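Local coordinates for DUF72 domain-containing protein (Thermotoga maritima, PDB 1VPQ) that is of unknown function but folds as a parallel beta/alpha (TIM) barrel, at residues R51-L55 / T246-F250. Residues are numbered along the deposited sequence; the frame is centred on the assembly and turned at random.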
ATOM      1  N   ARG A  51     -10.374   7.040   6.341  1.00 30.73           N
ATOM      2  CA  ARG A  51     -11.017   5.842   6.887  1.00 30.71           C
ATOM      3  C   ARG A  51     -10.148   4.585   6.739  1.00 30.03           C
ATOM      4  O   ARG A  51     -10.584   3.480   7.033  1.00 29.53           O
ATOM      5  CB  ARG A  51     -12.351   5.625   6.175  1.00 31.35           C
ATOM      6  CG  ARG A  51     -13.331   6.798   6.326  1.00 33.61           C
ATOM      7  CD  ARG A  51     -14.411   6.501   7.351  1.00 36.10           C
ATOM      8  NE  ARG A  51     -15.173   5.311   6.968  1.00 38.20           N
ATOM      9  CZ  ARG A  51     -16.124   5.277   6.037  1.00 39.56           C
ATOM     10  NH1 ARG A  51     -16.468   6.377   5.361  1.00 39.80           N
ATOM     11  NH2 ARG A  51     -16.736   4.123   5.783  1.00 40.18           N
ATOM     12  N   ILE A  52      -8.914   4.765   6.278  1.00 29.78           N
ATOM     13  CA  ILE A  52      -8.010   3.648   6.033  1.00 29.29           C
ATOM     14  C   ILE A  52      -6.564   4.137   6.086  1.00 29.20           C
ATOM     15  O   ILE A  52      -6.283   5.311   5.821  1.00 29.00           O
ATOM     16  CB  ILE A  52      -8.323   2.944   4.667  1.00 29.26           C
ATOM     17  CG1 ILE A  52      -7.743   1.528   4.633  1.00 29.19           C
ATOM     18  CG2 ILE A  52      -7.811   3.765   3.474  1.00 28.67           C
ATOM     19  CD1 ILE A  52      -8.222   0.681   3.457  1.00 29.01           C
ATOM     20  N   VAL A  53      -5.660   3.234   6.450  1.00 28.87           N
ATOM     21  CA  VAL A  53      -4.232   3.515   6.409  1.00 28.89           C
ATOM     22  C   VAL A  53      -3.513   2.215   6.073  1.00 28.98           C
ATOM     23  O   VAL A  53      -3.972   1.139   6.441  1.00 28.99           O
ATOM     24  CB  VAL A  53      -3.713   4.136   7.745  1.00 28.77           C
ATOM     25  CG1 VAL A  53      -3.831   3.156   8.911  1.00 28.82           C
ATOM     26  CG2 VAL A  53      -2.280   4.631   7.608  1.00 28.73           C
ATOM     27  N   GLU A  54      -2.409   2.328   5.344  1.00 29.19           N
ATOM     28  CA  GLU A  54      -1.575   1.192   4.976  1.00 29.08           C
ATOM     29  C   GLU A  54      -0.359   1.149   5.899  1.00 29.35           C
ATOM     30  O   GLU A  54       0.366   2.130   6.009  1.00 28.81           O
ATOM     31  CB  GLU A  54      -1.132   1.351   3.529  1.00 29.05           C
ATOM     32  CG  GLU A  54      -0.259   0.243   2.986  1.00 29.31           C
ATOM     33  CD  GLU A  54       0.324   0.608   1.643  1.00 29.54           C
ATOM     34  OE1 GLU A  54       1.358   1.305   1.637  1.00 28.23           O
ATOM     35  OE2 GLU A  54      -0.260   0.204   0.606  1.00 29.19           O
ATOM     36  N   LEU A  55      -0.131   0.003   6.539  1.00 29.92           N
ATOM     37  CA  LEU A  55       0.906  -0.116   7.568  1.00 30.25           C
ATOM     38  C   LEU A  55       2.014  -1.126   7.249  1.00 30.55           C
ATOM     39  O   LEU A  55       1.806  -2.111   6.546  1.00 30.47           O
ATOM     40  CB  LEU A  55       0.258  -0.460   8.911  1.00 30.36           C
ATOM     41  CG  LEU A  55      -0.625   0.659   9.481  1.00 30.40           C
ATOM     42  CD1 LEU A  55      -1.507   0.151  10.595  1.00 30.27           C
ATOM     43  CD2 LEU A  55       0.220   1.830   9.966  1.00 31.03           C
ATOM     44  N   THR A 246     -12.259  -0.292  -3.516  1.00 30.74           N
ATOM     45  CA  THR A 246     -10.986   0.192  -4.054  1.00 30.73           C
ATOM     46  C   THR A 246     -10.216   0.861  -2.927  1.00 30.70           C
ATOM     47  O   THR A 246     -10.788   1.644  -2.168  1.00 30.91           O
ATOM     48  CB  THR A 246     -11.203   1.217  -5.198  1.00 30.76           C
ATOM     49  OG1 THR A 246     -11.760   0.563  -6.343  1.00 30.72           O
ATOM     50  CG2 THR A 246      -9.897   1.884  -5.608  1.00 30.54           C
ATOM     51  N   TYR A 247      -8.925   0.553  -2.827  1.00 30.67           N
ATOM     52  CA  TYR A 247      -8.060   1.108  -1.787  1.00 30.60           C
ATOM     53  C   TYR A 247      -6.959   1.919  -2.435  1.00 30.45           C
ATOM     54  O   TYR A 247      -6.194   1.405  -3.243  1.00 30.86           O
ATOM     55  CB  TYR A 247      -7.465  -0.003  -0.913  1.00 30.69           C
ATOM     56  CG  TYR A 247      -8.491  -1.038  -0.542  1.00 30.74           C
ATOM     57  CD1 TYR A 247      -9.564  -0.716   0.286  1.00 30.49           C
ATOM     58  CD2 TYR A 247      -8.415  -2.333  -1.045  1.00 30.90           C
ATOM     59  CE1 TYR A 247     -10.527  -1.658   0.604  1.00 30.40           C
ATOM     60  CE2 TYR A 247      -9.370  -3.277  -0.729  1.00 30.61           C
ATOM     61  CZ  TYR A 247     -10.426  -2.938   0.094  1.00 30.69           C
ATOM     62  OH  TYR A 247     -11.384  -3.892   0.406  1.00 31.02           O
ATOM     63  N   VAL A 248      -6.877   3.188  -2.066  1.00 30.13           N
ATOM     64  CA  VAL A 248      -5.962   4.119  -2.705  1.00 29.73           C
ATOM     65  C   VAL A 248      -5.057   4.705  -1.631  1.00 29.62           C
ATOM     66  O   VAL A 248      -5.533   5.310  -0.674  1.00 29.63           O
ATOM     67  CB  VAL A 248      -6.736   5.252  -3.416  1.00 29.66           C
ATOM     68  CG1 VAL A 248      -5.788   6.163  -4.177  1.00 29.70           C
ATOM     69  CG2 VAL A 248      -7.814   4.680  -4.361  1.00 29.32           C
ATOM     70  N   PHE A 249      -3.754   4.513  -1.776  1.00 29.64           N
ATOM     71  CA  PHE A 249      -2.796   5.037  -0.793  1.00 29.69           C
ATOM     72  C   PHE A 249      -1.745   5.896  -1.465  1.00 29.71           C
ATOM     73  O   PHE A 249      -1.282   5.557  -2.554  1.00 29.57           O
ATOM     74  CB  PHE A 249      -2.122   3.892  -0.029  1.00 29.70           C
ATOM     75  CG  PHE A 249      -3.089   3.018   0.716  1.00 29.59           C
ATOM     76  CD1 PHE A 249      -3.515   3.360   1.994  1.00 29.66           C
ATOM     77  CD2 PHE A 249      -3.595   1.863   0.132  1.00 30.35           C
ATOM     78  CE1 PHE A 249      -4.422   2.565   2.678  1.00 28.64           C
ATOM     79  CE2 PHE A 249      -4.508   1.061   0.818  1.00 29.52           C
ATOM     80  CZ  PHE A 249      -4.914   1.421   2.093  1.00 29.48           C
ATOM     81  N   PHE A 250      -1.381   6.998  -0.798  1.00 29.88           N
ATOM     82  CA  PHE A 250      -0.316   7.913  -1.237  1.00 29.65           C
ATOM     83  C   PHE A 250       0.926   7.699  -0.399  1.00 29.80           C
ATOM     84  O   PHE A 250       0.864   7.718   0.830  1.00 29.65           O
ATOM     85  CB  PHE A 250      -0.740   9.378  -1.095  1.00 29.72           C
ATOM     86  CG  PHE A 250      -1.613   9.866  -2.202  1.00 29.12           C
ATOM     87  CD1 PHE A 250      -2.962   9.542  -2.228  1.00 28.78           C
ATOM     88  CD2 PHE A 250      -1.092  10.645  -3.219  1.00 29.45           C
ATOM     89  CE1 PHE A 250      -3.780   9.988  -3.244  1.00 28.20           C
ATOM     90  CE2 PHE A 250      -1.903  11.097  -4.241  1.00 29.50           C
ATOM     91  CZ  PHE A 250      -3.258  10.765  -4.249  1.00 28.91           C
TER
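Glu54 lays its CB over one face of the Phe249 ring, a CH-pi contact with CB 3.7 Å from the ring centroid, displaced toward the rim on the CD1–CE1 side. The ring also meets the backbone of 52-55, Phe249 CE1 lying 3.3 Å from Glu54 N. Its far end abuts Ile52, where CZ is 3.7 Å from Ile52 CD1; that same methyl reaches Tyr247 CD1, also at 3.7 Å, and so bridges the two aromatic side chains of 246-250. Glu54 runs extended, with CG opposite its own backbone N (chi1 -180°), which carries the carboxylate along the same face to just beyond the CG–CD2 rim, OE2 3.8 Å from Phe249 CD2 and the two planes 30° apart. OE1 forms a salt bridge to Arg203 and a hydrogen bond to Ser19, OE2 a hydrogen bond to Tyr201, whose ring also meets Phe249; about 5 Å from this buried side chain lies a sulfate ion, probably from the crystallisation liquor. Tyr247 OH is hydrogen-bonded to Glu245. With an alanine in place of Phe249, Ile52 CD1 would probably face a gap and Glu54 CB lose its packing surface. No hydrogen bond joins the two strands, whose axes approach to 7.8 Å at 64°: strand 13-18 lies between them round the closed barrel, and their inward side chains help fill the interior of this parallel beta/alpha (TIM) barrel.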